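PDB 4NJ5: histone-lysine N-methyltransferase family member SUVH9 from Arabidopsis thaliana, which takes part in gene silencing and may bind methylated DNA and recruit RNA polymerase V to chromatin, although it lacks methyltransferase activity. Local coordinates for residues 466-471 with 499-504. Sequence-based numbering, arbitrary orientation.
Sequences DPNVIV and ELSLDY
The carboxamide of Asn468 grips the backbone of 499-504 at two points. Asn468 OD1 accepts from Ser501 N at 2.7 Å, with a nearly straight N-H···O angle of 158°. Asn468 ND2 donates to Glu499 O at 2.9 Å. Both donors lie moderately tilted from the carbonyl planes of their acceptors. With CG set between its backbone N and carbonyl carbon (chi1 53°), the amide lies alongside residues 499-501, and using both ends of the group fixes its rotation. A leucine here would probably leave Ser501 N and Glu499 O without these partners. Weaker bonds run from the backbone: Asn468 N reaches Ser501 OG at 3.3 Å and, at longer range, Ser501 O, which also receives a weak bond from Val469 N.

The two segments run 76° apart, so this is a crossing and not a regular strand pair. It belongs to the SET-domain pseudoknot, in which the C-terminal segment 499-504 pairs in parallel with Ser462-His463 through 501-502 and meets the segment that follows them. In active relatives the pseudoknot lies beside the cofactor site, whereas SUVH9 does not bind S-adenosyl-L-methionine.

Val469 points toward 499-504, and each of its side-chain atoms has a neighbour there. Val469 CB sits 3.4 Å from Ser501 O. Val469 CG1, anti to the backbone N, goes to Leu502 CD2 at 3.8 Å. Val469 CG2, anti to the carbonyl carbon, lies near Ser501 O and meets Leu500 CB at 4.0 Å. Leu502 CD2 also touches Val471 CG2, the two side chains crossing at about a right angle, and Leu488 of strand 485-490 packs against Val469, Val471 and Leu502. Pro467 lays CB against Ser501 O at 3.3 Å and CG near Asp503 CB. One water donates to Val469 O at 2.8 Å and accepts from Asp503 N.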
# COMPACT_ATOMS: atom_id res chain seq x y z
N ASP A 466 -4.03 14.59 -6.51
CA ASP A 466 -2.98 13.67 -6.06
C ASP A 466 -3.55 12.34 -5.57
O ASP A 466 -3.56 12.06 -4.37
CB ASP A 466 -2.11 14.33 -4.98
CG ASP A 466 -1.25 15.45 -5.54
OD1 ASP A 466 -0.34 15.16 -6.34
OD2 ASP A 466 -1.49 16.63 -5.18
N PRO A 467 -4.03 11.51 -6.50
CA PRO A 467 -4.73 10.27 -6.15
C PRO A 467 -3.79 9.15 -5.73
O PRO A 467 -2.65 9.08 -6.19
CB PRO A 467 -5.43 9.90 -7.46
CG PRO A 467 -4.50 10.40 -8.51
CD PRO A 467 -3.88 11.66 -7.96
N ASN A 468 -4.28 8.28 -4.85
CA ASN A 468 -3.55 7.07 -4.47
C ASN A 468 -4.13 5.82 -5.12
O ASN A 468 -3.77 4.70 -4.78
CB ASN A 468 -3.49 6.91 -2.95
CG ASN A 468 -4.86 6.97 -2.29
OD1 ASN A 468 -5.89 7.00 -2.96
ND2 ASN A 468 -4.87 6.98 -0.96
N VAL A 469 -5.05 6.03 -6.06
CA VAL A 469 -5.69 4.94 -6.78
C VAL A 469 -5.69 5.19 -8.28
O VAL A 469 -6.10 6.26 -8.74
CB VAL A 469 -7.15 4.73 -6.32
CG1 VAL A 469 -7.82 3.63 -7.13
CG2 VAL A 469 -7.21 4.42 -4.83
N ILE A 470 -5.22 4.21 -9.05
CA ILE A 470 -5.22 4.33 -10.50
C ILE A 470 -6.30 3.48 -11.14
O ILE A 470 -6.85 2.56 -10.51
CB ILE A 470 -3.87 3.93 -11.12
CG1 ILE A 470 -3.58 2.44 -10.88
CG2 ILE A 470 -2.74 4.81 -10.59
CD1 ILE A 470 -2.43 1.90 -11.69
N VAL A 471 -6.59 3.79 -12.40
CA VAL A 471 -7.62 3.10 -13.16
C VAL A 471 -7.00 2.25 -14.26
O VAL A 471 -6.03 2.66 -14.90
CB VAL A 471 -8.59 4.13 -13.79
CG1 VAL A 471 -9.59 3.45 -14.70
CG2 VAL A 471 -9.30 4.92 -12.70
N GLU A 499 -7.76 7.72 3.36
CA GLU A 499 -8.78 7.87 2.36
C GLU A 499 -8.27 7.53 0.95
O GLU A 499 -7.19 7.88 0.56
CB GLU A 499 -9.43 9.26 2.42
CG GLU A 499 -10.48 9.49 1.37
CD GLU A 499 -11.25 10.79 1.47
OE1 GLU A 499 -12.14 10.99 0.70
OE2 GLU A 499 -11.00 11.63 2.29
N LEU A 500 -9.11 6.87 0.18
CA LEU A 500 -8.76 6.57 -1.19
C LEU A 500 -9.22 7.71 -2.07
O LEU A 500 -10.28 8.29 -1.84
CB LEU A 500 -9.45 5.28 -1.64
CG LEU A 500 -9.12 4.02 -0.85
CD1 LEU A 500 -9.87 2.84 -1.44
CD2 LEU A 500 -7.61 3.76 -0.85
N SER A 501 -8.43 8.04 -3.09
CA SER A 501 -8.79 9.13 -3.98
C SER A 501 -8.50 8.81 -5.44
O SER A 501 -7.60 8.03 -5.75
CB SER A 501 -8.07 10.42 -3.56
OG SER A 501 -6.66 10.26 -3.59
N LEU A 502 -9.28 9.42 -6.32
CA LEU A 502 -9.13 9.27 -7.76
C LEU A 502 -9.07 10.64 -8.43
O LEU A 502 -9.69 11.59 -7.96
CB LEU A 502 -10.32 8.51 -8.34
CG LEU A 502 -10.40 7.00 -8.16
CD1 LEU A 502 -11.84 6.53 -8.31
CD2 LEU A 502 -9.50 6.31 -9.17
N ASP A 503 -8.33 10.74 -9.53
CA ASP A 503 -8.34 11.94 -10.35
C ASP A 503 -9.41 11.79 -11.42
O ASP A 503 -9.19 11.14 -12.45
CB ASP A 503 -6.98 12.18 -11.00
CG ASP A 503 -6.85 13.57 -11.61
OD1 ASP A 503 -7.88 14.26 -11.74
OD2 ASP A 503 -5.72 13.96 -11.98
N TYR A 504 -10.57 12.40 -11.19
CA TYR A 504 -11.70 12.29 -12.11
C TYR A 504 -11.45 13.05 -13.40
O TYR A 504 -12.15 12.84 -14.40
CB TYR A 504 -12.99 12.76 -11.43
CG TYR A 504 -13.60 11.75 -10.48
CD1 TYR A 504 -13.18 11.66 -9.16
CD2 TYR A 504 -14.61 10.89 -10.90
CE1 TYR A 504 -13.73 10.74 -8.29
CE2 TYR A 504 -15.17 9.97 -10.04
CZ TYR A 504 -14.73 9.90 -8.73
OH TYR A 504 -15.29 8.98 -7.87
O HOH W 1 -6.92 8.26 -10.55